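Local coordinates for capsid (Human calicivirus NLV/Boxer/2001/US, PDB 4RDL), which forms the protruding domain of a norovirus capsid protein and binds Lewis-type histo-blood group glycans, which probably serve the virus in attaching to host cells, at residues H97-P102 / P147-V152; M117-I122 / V168-T173; G211-Y216 / C279-G284. One frame throughout, in Å; residues are numbered along the deposited sequence.

From the N terminus the chain first lays down 97-102, in the loop between strands 83-89 and 113-121. Segment 117-122 follows. Contact 1 then closes at 147-152, and contact 2 closes later at 168-173. The two therefore cross along the chain, because their segments alternate. Both reach the same antiparallel sheet, with centres about 19 Å apart. Contact 1 ties a loop to the end formed by strands 145-146 and 151-154. Contact 2 pairs strands 113-121 and 167-177. Contact 3 comes in series after both. It closes a 62-residue stretch in another sheet, on the opposite side of the chain's centre.

Contact 1: H97-P102 / P147-V152; sequences HAFDSP and PHLGTV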
loop_
_atom_site.group_PDB
_atom_site.type_symbol
_atom_site.label_atom_id
_atom_site.label_comp_id
_atom_site.label_asym_id
_atom_site.label_seq_id
_atom_site.Cartn_x
_atom_site.Cartn_y
_atom_site.Cartn_z
ATOM N N HIS A 97 -7.485 13.665 -16.065
ATOM C CA HIS A 97 -8.536 14.368 -16.768
ATOM C C HIS A 97 -9.009 15.509 -15.893
ATOM O O HIS A 97 -9.883 15.338 -15.042
ATOM C CB HIS A 97 -9.672 13.412 -17.130
ATOM C CG HIS A 97 -9.282 12.379 -18.140
ATOM N ND1 HIS A 97 -9.983 11.208 -18.320
ATOM C CD2 HIS A 97 -8.258 12.344 -19.026
ATOM C CE1 HIS A 97 -9.408 10.494 -19.272
ATOM N NE2 HIS A 97 -8.358 11.161 -19.717
ATOM N N ALA A 98 -8.402 16.675 -16.107
ATOM C CA ALA A 98 -8.706 17.860 -15.315
ATOM C C ALA A 98 -10.199 18.153 -15.340
ATOM O O ALA A 98 -10.873 17.921 -16.345
ATOM C CB ALA A 98 -7.905 19.071 -15.814
ATOM N N PHE A 99 -10.701 18.648 -14.215
ATOM C CA PHE A 99 -12.110 18.991 -14.059
ATOM C C PHE A 99 -13.064 17.785 -14.073
ATOM O O PHE A 99 -14.262 17.968 -14.271
ATOM C CB PHE A 99 -12.536 20.028 -15.113
ATOM C CG PHE A 99 -11.679 21.268 -15.127
ATOM C CD1 PHE A 99 -10.681 21.428 -16.075
ATOM C CD2 PHE A 99 -11.871 22.269 -14.187
ATOM C CE1 PHE A 99 -9.884 22.568 -16.086
ATOM C CE2 PHE A 99 -11.084 23.406 -14.191
ATOM C CZ PHE A 99 -10.088 23.556 -15.145
ATOM N N ASP A 100 -12.548 16.576 -13.836
ATOM C CA ASP A 100 -13.353 15.347 -13.975
ATOM C C ASP A 100 -13.425 14.410 -12.756
ATOM O O ASP A 100 -14.318 13.560 -12.675
ATOM C CB ASP A 100 -12.910 14.554 -15.202
ATOM C CG ASP A 100 -13.781 14.826 -16.410
ATOM O OD1 ASP A 100 -13.548 14.202 -17.469
ATOM O OD2 ASP A 100 -14.711 15.657 -16.296
ATOM N N SER A 101 -12.451 14.518 -11.859
ATOM C CA SER A 101 -12.563 14.021 -10.484
ATOM C C SER A 101 -11.802 15.068 -9.682
ATOM O O SER A 101 -11.142 15.910 -10.282
ATOM C CB SER A 101 -11.988 12.609 -10.317
ATOM O OG SER A 101 -10.574 12.591 -10.384
ATOM N N PRO A 102 -11.906 15.068 -8.339
ATOM C CA PRO A 102 -11.383 16.272 -7.675
ATOM C C PRO A 102 -9.886 16.474 -7.888
ATOM O O PRO A 102 -9.424 17.612 -7.906
ATOM C CB PRO A 102 -11.685 16.017 -6.196
ATOM C CG PRO A 102 -12.821 15.047 -6.206
ATOM C CD PRO A 102 -12.585 14.167 -7.393
ATOM N N PRO A 147 -5.001 21.361 -7.790
ATOM C CA PRO A 147 -4.840 20.032 -8.395
ATOM C C PRO A 147 -5.969 19.672 -9.367
ATOM O O PRO A 147 -5.732 18.964 -10.342
ATOM C CB PRO A 147 -4.822 19.089 -7.183
ATOM C CG PRO A 147 -5.537 19.858 -6.084
ATOM C CD PRO A 147 -5.101 21.295 -6.320
ATOM N N HIS A 148 -7.177 20.167 -9.112
ATOM C CA HIS A 148 -8.310 19.913 -9.995
ATOM C C HIS A 148 -8.065 20.534 -11.371
ATOM O O HIS A 148 -8.601 20.060 -12.378
ATOM C CB HIS A 148 -9.588 20.485 -9.378
ATOM C CG HIS A 148 -10.842 20.125 -10.112
ATOM N ND1 HIS A 148 -11.213 18.820 -10.361
ATOM C CD2 HIS A 148 -11.832 20.898 -10.617
ATOM C CE1 HIS A 148 -12.368 18.805 -10.999
ATOM N NE2 HIS A 148 -12.766 20.053 -11.168
ATOM N N LEU A 149 -7.270 21.602 -11.399
ATOM C CA LEU A 149 -6.898 22.281 -12.642
ATOM C C LEU A 149 -5.637 21.670 -13.243
ATOM O O LEU A 149 -5.219 22.041 -14.338
ATOM C CB LEU A 149 -6.663 23.775 -12.398
ATOM C CG LEU A 149 -7.879 24.659 -12.133
ATOM C CD1 LEU A 149 -8.631 24.205 -10.895
ATOM C CD2 LEU A 149 -7.448 26.111 -11.993
ATOM N N GLY A 150 -5.013 20.757 -12.503
ATOM C CA GLY A 150 -3.844 20.047 -12.987
ATOM C C GLY A 150 -2.492 20.492 -12.449
ATOM O O GLY A 150 -1.464 19.936 -12.858
ATOM N N THR A 151 -2.472 21.475 -11.546
ATOM C CA THR A 151 -1.199 22.008 -11.053
ATOM C C THR A 151 -1.179 22.295 -9.554
ATOM O O THR A 151 -2.187 22.719 -8.978
ATOM C CB THR A 151 -0.773 23.303 -11.799
ATOM O OG1 THR A 151 -1.699 24.358 -11.516
ATOM C CG2 THR A 151 -0.712 23.072 -13.305
ATOM N N VAL A 152 -0.025 22.073 -8.932
ATOM C CA VAL A 152 0.217 22.541 -7.567
ATOM C C VAL A 152 1.579 23.217 -7.486
ATOM O O VAL A 152 2.524 22.833 -8.188
ATOM C CB VAL A 152 0.133 21.400 -6.515
ATOM C CG1 VAL A 152 -1.270 20.821 -6.473
ATOM C CG2 VAL A 152 1.180 20.320 -6.799
#
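Phe99 N donates a hydrogen bond to His148 O at 3.1 Å, which joins the type II turn from His97 to Asp100 to the 3-10 segment 147-149. Phe99 takes the third position of that turn, with positive phi.

The imidazole of His148 carries most of the contact. Its CG lies anti to the backbone N (chi1 -172°), which carries the ring in against the 97-102 loop. ND1 donates to Ser101 O at 2.9 Å. The oxygen lies in the imidazole plane, but the N-H approaches from above the carbonyl plane, and the bond is bent to 131°. A second, weak bond runs from ND1 to Pro102 O at 3.3 Å. Tyr96 OH is a further weak partner of ND1 and also bonds to Ser101 O. The donated ND1 proton thus has several neighbouring oxygens, and the bonds fix the rotation of a buried ring. Beside it, His148 CB sits 3.2 Å from Pro102 O.

The Phe99 ring comes over a face of the imidazole. The edge of its ring points at that face in an offset edge-to-face pair, with centroids 5.3 Å apart and planes at 76°. The far end of the phenyl reaches Leu149, with CZ 3.9 Å from CG. His148 O lies over the centre of one phenyl face, so this oxygen accepts the N-H of Phe99 and also lies over its ring. Leu195 also packs against Phe99 and Leu149.

Gly150 N bonds back to Pro147 O at 2.9 Å and closes the turn. Gly150 and Thr151 both face Ala146. The arrangement is a beta hairpin between strands 145-146 and 151-154 with a G1 beta bulge, held by a neighbouring loop, both in the distal P2 subdomain.

Contact 2: M117-I122 / V168-T173; sequences MTFVKI and VVLELT
Thr118 and Thr173 both hold OG1 anti to the carbonyl carbon, beside the backbone N (chi1 -70° and -58°), and this brings the two hydroxyls together. Thr118 OG1 and Thr173 OG1 are hydrogen-bonded at 2.7 Å, with the direction undetermined. They link two neighbouring strands of an antiparallel pair, 113-121 with 167-177, in the large sheet of the P2 subdomain.

Four backbone bonds hold the register. Glu171 N donates to Thr118 O at 2.8 Å, and Thr118 N returns a bond to Glu171 O. Val120 and Val169 form the next hydrogen-bonded pair. Between these lies the non-hydrogen-bonded pair Phe119 and Leu170.

One face of the sheet carries Met117, Phe119, Leu170 and Leu172. The Met117 chain is bent at both chi2 and chi3, which folds CE back over the neighbouring strand, 3.6 Å from Leu172 N. Its SD lies 3.7 Å from Leu172 CD1. Phe119 and Leu170 run side by side in the same direction, with Phe119 CB 3.7 Å from Leu170 CG. CD1 of the Phe119 ring meets Val168 CG1 at 3.8 Å, while CD2 stays near Leu170 CD2. The ring also makes an edge-to-face pair with Phe163.

The other face, with Thr118, Val120, Val169 and Glu171, turns to the second subunit. Val120 and Thr118 pack on Thr173 of that subunit. Glu171 OE1 makes a salt bridge to Arg72 of the second subunit, and Glu171 of that subunit also lies close. The arginine would probably ease any repulsion between the two carboxylates.

Just past the strand, Ile122 crosses Val169 at about a right angle. Val120 CG2 and Val169 CG2 are tightly packed, 3.4 Å apart.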
loop_
_atom_site.group_PDB
_atom_site.type_symbol
_atom_site.label_atom_id
_atom_site.label_comp_id
_atom_site.label_asym_id
_atom_site.label_seq_id
_atom_site.Cartn_x
_atom_site.Cartn_y
_atom_site.Cartn_z
ATOM N N MET A 117 6.755 16.046 1.090
ATOM C CA MET A 117 6.802 14.943 0.140
ATOM C C MET A 117 8.224 14.477 -0.088
ATOM O O MET A 117 9.169 15.274 -0.108
ATOM C CB MET A 117 6.212 15.364 -1.212
ATOM C CG MET A 117 4.858 16.060 -1.145
ATOM S SD MET A 117 3.522 15.037 -0.508
ATOM C CE MET A 117 3.298 13.850 -1.822
ATOM N N THR A 118 8.370 13.178 -0.293
ATOM C CA THR A 118 9.606 12.627 -0.812
ATOM C C THR A 118 9.318 12.224 -2.251
ATOM O O THR A 118 8.227 11.746 -2.549
ATOM C CB THR A 118 10.054 11.423 0.019
ATOM O OG1 THR A 118 10.484 11.882 1.307
ATOM C CG2 THR A 118 11.204 10.689 -0.656
ATOM N N PHE A 119 10.268 12.423 -3.158
ATOM C CA PHE A 119 10.005 12.064 -4.544
ATOM C C PHE A 119 11.192 11.423 -5.241
ATOM O O PHE A 119 12.341 11.560 -4.808
ATOM C CB PHE A 119 9.484 13.260 -5.357
ATOM C CG PHE A 119 10.491 14.367 -5.552
ATOM C CD1 PHE A 119 11.434 14.304 -6.574
ATOM C CD2 PHE A 119 10.482 15.481 -4.726
ATOM C CE1 PHE A 119 12.347 15.328 -6.756
ATOM C CE2 PHE A 119 11.385 16.512 -4.911
ATOM C CZ PHE A 119 12.319 16.432 -5.922
ATOM N N VAL A 120 10.892 10.722 -6.330
ATOM C CA VAL A 120 11.915 10.135 -7.181
ATOM C C VAL A 120 11.557 10.350 -8.646
ATOM O O VAL A 120 10.378 10.327 -9.019
ATOM C CB VAL A 120 12.071 8.616 -6.920
ATOM C CG1 VAL A 120 12.624 8.362 -5.508
ATOM C CG2 VAL A 120 10.757 7.865 -7.138
ATOM N N LYS A 121 12.575 10.556 -9.476
ATOM C CA LYS A 121 12.365 10.508 -10.918
ATOM C C LYS A 121 11.832 9.130 -11.299
ATOM O O LYS A 121 12.216 8.122 -10.691
ATOM C CB LYS A 121 13.678 10.803 -11.653
ATOM C CG LYS A 121 14.172 12.224 -11.443
ATOM C CD LYS A 121 15.316 12.580 -12.398
ATOM C CE LYS A 121 16.547 11.734 -12.126
ATOM N NZ LYS A 121 17.712 12.193 -12.969
ATOM N N ILE A 122 10.933 9.080 -12.278
ATOM C CA ILE A 122 10.256 7.824 -12.610
ATOM C C ILE A 122 10.410 7.391 -14.080
ATOM O O ILE A 122 10.012 6.296 -14.444
ATOM C CB ILE A 122 8.759 7.870 -12.167
ATOM C CG1 ILE A 122 8.156 6.461 -12.050
ATOM C CG2 ILE A 122 7.942 8.788 -13.069
ATOM C CD1 ILE A 122 8.872 5.573 -11.049
ATOM N N VAL A 168 8.239 12.884 -11.987
ATOM C CA VAL A 168 8.509 12.291 -10.678
ATOM C C VAL A 168 7.253 11.668 -10.089
ATOM O O VAL A 168 6.135 12.024 -10.462
ATOM C CB VAL A 168 9.081 13.338 -9.675
ATOM C CG1 VAL A 168 10.384 13.951 -10.199
ATOM C CG2 VAL A 168 8.051 14.431 -9.349
ATOM N N VAL A 169 7.455 10.723 -9.176
ATOM C CA VAL A 169 6.389 10.283 -8.288
ATOM C C VAL A 169 6.709 10.770 -6.881
ATOM O O VAL A 169 7.871 10.735 -6.440
ATOM C CB VAL A 169 6.185 8.756 -8.333
ATOM C CG1 VAL A 169 5.592 8.344 -9.667
ATOM C CG2 VAL A 169 7.470 8.019 -8.078
ATOM N N LEU A 170 5.684 11.278 -6.205
ATOM C CA LEU A 170 5.839 11.863 -4.879
ATOM C C LEU A 170 5.030 11.064 -3.876
ATOM O O LEU A 170 3.946 10.566 -4.189
ATOM C CB LEU A 170 5.366 13.317 -4.880
ATOM C CG LEU A 170 5.999 14.248 -5.928
ATOM C CD1 LEU A 170 5.032 14.484 -7.087
ATOM C CD2 LEU A 170 6.372 15.560 -5.275
ATOM N N GLU A 171 5.571 10.935 -2.668
ATOM C CA GLU A 171 4.866 10.257 -1.591
ATOM C C GLU A 171 4.837 11.148 -0.359
ATOM O O GLU A 171 5.776 11.897 -0.091
ATOM C CB GLU A 171 5.519 8.923 -1.252
ATOM C CG GLU A 171 4.632 8.084 -0.340
ATOM C CD GLU A 171 5.370 6.967 0.354
ATOM O OE1 GLU A 171 4.746 6.320 1.230
ATOM O OE2 GLU A 171 6.556 6.734 0.023
ATOM N N LEU A 172 3.748 11.065 0.392
ATOM C CA LEU A 172 3.587 11.868 1.592
ATOM C C LEU A 172 4.415 11.299 2.740
ATOM O O LEU A 172 4.100 10.243 3.282
ATOM C CB LEU A 172 2.107 11.924 1.978
ATOM C CG LEU A 172 1.800 12.834 3.168
ATOM C CD1 LEU A 172 2.170 14.287 2.860
ATOM C CD2 LEU A 172 0.327 12.717 3.546
ATOM N N THR A 173 5.474 12.004 3.121
ATOM C CA THR A 173 6.350 11.531 4.196
ATOM C C THR A 173 5.850 11.976 5.566
ATOM O O THR A 173 5.798 11.182 6.511
ATOM C CB THR A 173 7.792 12.006 3.983
ATOM O OG1 THR A 173 8.235 11.521 2.711
ATOM C CG2 THR A 173 8.725 11.483 5.071
#

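Contact 3: G211-Y216 / C279-G284; sequences GEAIVY and CVPNAG
Cys279 and Val215 touch through their side chains. Cys279 CB lies 4.0 Å from Val215 CG2. At the tip, SG is 3.9 Å from the same methyl. SG sits between the backbone N and the carbonyl carbon (chi1 70°), and this sets SG beside Val215 CG2. Val215 CG2 also comes within 3.8 Å of Cys279 N, so one methyl covers both the backbone and the thiol. Phe269 of strand 265-272 packs against Val215 and Cys279, and Val38 of strand 35-38 also touches Cys279.

Within these segments one antiparallel hydrogen-bonded pair forms. Ala213 N donates to Cys279 O at 2.9 Å, and Cys279 N donates to Ala213 O at 3.0 Å. The ladder goes on through Val215 and Met277, while past Cys279 the chains part. Val280 CG2 still rests 3.7 Å from Gly211 O, and Pro281 CD lies 4.2 Å from Ala213 CB.

The carboxylate of Glu212 turns to other partners: a salt bridge to Lys270, and hydrogen bonds to Tyr272 and Thr278. Both hydrogen bonds between the segments are backbone to backbone, while the side chains add apolar packing where strand 276-279 leaves the P1 sheet.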
loop_
_atom_site.group_PDB
_atom_site.type_symbol
_atom_site.label_atom_id
_atom_site.label_comp_id
_atom_site.label_asym_id
_atom_site.label_seq_id
_atom_site.Cartn_x
_atom_site.Cartn_y
_atom_site.Cartn_z
ATOM N N GLY A 211 -28.704 7.041 18.461
ATOM C CA GLY A 211 -27.568 7.048 19.361
ATOM C C GLY A 211 -26.264 6.776 18.644
ATOM O O GLY A 211 -25.219 6.637 19.278
ATOM N N GLU A 212 -26.323 6.708 17.318
ATOM C CA GLU A 212 -25.177 6.257 16.538
ATOM C C GLU A 212 -24.141 7.341 16.277
ATOM O O GLU A 212 -24.455 8.530 16.155
ATOM C CB GLU A 212 -25.630 5.613 15.226
ATOM C CG GLU A 212 -26.484 4.368 15.468
ATOM C CD GLU A 212 -27.062 3.760 14.207
ATOM O OE1 GLU A 212 -26.502 3.967 13.110
ATOM O OE2 GLU A 212 -28.091 3.061 14.327
ATOM N N ALA A 213 -22.895 6.897 16.201
ATOM C CA ALA A 213 -21.763 7.771 15.916
ATOM C C ALA A 213 -20.902 7.136 14.835
ATOM O O ALA A 213 -20.715 5.920 14.810
ATOM C CB ALA A 213 -20.941 8.002 17.181
ATOM N N ILE A 214 -20.370 7.968 13.947
ATOM C CA ILE A 214 -19.479 7.499 12.897
ATOM C C ILE A 214 -18.207 6.907 13.499
ATOM O O ILE A 214 -17.625 7.466 14.447
ATOM C CB ILE A 214 -19.123 8.651 11.939
ATOM C CG1 ILE A 214 -20.394 9.164 11.239
ATOM C CG2 ILE A 214 -18.072 8.225 10.928
ATOM C CD1 ILE A 214 -20.208 10.462 10.494
ATOM N N VAL A 215 -17.790 5.767 12.955
ATOM C CA VAL A 215 -16.559 5.106 13.372
ATOM C C VAL A 215 -15.394 5.499 12.473
ATOM O O VAL A 215 -15.503 5.478 11.247
ATOM C CB VAL A 215 -16.738 3.573 13.325
ATOM C CG1 VAL A 215 -15.424 2.862 13.631
ATOM C CG2 VAL A 215 -17.851 3.135 14.305
ATOM N N TYR A 216 -14.285 5.862 13.106
ATOM C CA TYR A 216 -13.033 6.156 12.404
ATOM C C TYR A 216 -12.003 5.085 12.693
ATOM O O TYR A 216 -11.825 4.662 13.839
ATOM C CB TYR A 216 -12.492 7.523 12.825
ATOM C CG TYR A 216 -13.453 8.627 12.500
ATOM C CD1 TYR A 216 -13.547 9.120 11.207
ATOM C CD2 TYR A 216 -14.307 9.139 13.470
ATOM C CE1 TYR A 216 -14.434 10.115 10.892
ATOM C CE2 TYR A 216 -15.198 10.141 13.166
ATOM C CZ TYR A 216 -15.254 10.628 11.873
ATOM O OH TYR A 216 -16.138 11.631 11.550
ATOM N N CYS A 279 -21.524 3.024 15.295
ATOM C CA CYS A 279 -21.701 2.212 16.485
ATOM C C CYS A 279 -22.451 3.059 17.496
ATOM O O CYS A 279 -22.634 4.258 17.302
ATOM C CB CYS A 279 -20.344 1.835 17.080
ATOM S SG CYS A 279 -19.456 3.247 17.826
ATOM N N VAL A 280 -22.885 2.435 18.583
ATOM C CA VAL A 280 -23.254 3.194 19.765
ATOM C C VAL A 280 -22.114 2.991 20.754
ATOM O O VAL A 280 -21.910 1.888 21.265
ATOM C CB VAL A 280 -24.598 2.739 20.364
ATOM C CG1 VAL A 280 -24.848 3.461 21.679
ATOM C CG2 VAL A 280 -25.722 3.022 19.389
ATOM N N PRO A 281 -21.328 4.052 20.985
ATOM C CA PRO A 281 -20.111 3.904 21.782
ATOM C C PRO A 281 -20.423 3.847 23.261
ATOM O O PRO A 281 -21.517 4.225 23.685
ATOM C CB PRO A 281 -19.339 5.189 21.469
ATOM C CG PRO A 281 -20.397 6.188 21.184
ATOM C CD PRO A 281 -21.504 5.429 20.488
ATOM N N ASN A 282 -19.460 3.360 24.030
ATOM C CA ASN A 282 -19.535 3.444 25.476
ATOM C C ASN A 282 -20.718 2.677 26.048
ATOM O O ASN A 282 -21.358 3.131 26.993
ATOM C CB ASN A 282 -19.609 4.907 25.914
ATOM C CG ASN A 282 -19.368 5.072 27.387
ATOM O OD1 ASN A 282 -18.619 4.300 27.981
ATOM N ND2 ASN A 282 -20.003 6.069 27.992
ATOM N N ALA A 283 -21.005 1.515 25.472
ATOM C CA ALA A 283 -22.068 0.660 25.978
ATOM C C ALA A 283 -21.734 0.198 27.392
ATOM O O ALA A 283 -20.720 -0.470 27.615
ATOM C CB ALA A 283 -22.269 -0.532 25.065
ATOM N N GLY A 284 -22.582 0.567 28.345
ATOM C CA GLY A 284 -22.392 0.179 29.731
ATOM C C GLY A 284 -21.447 1.089 30.494
ATOM O O GLY A 284 -20.716 0.632 31.378
#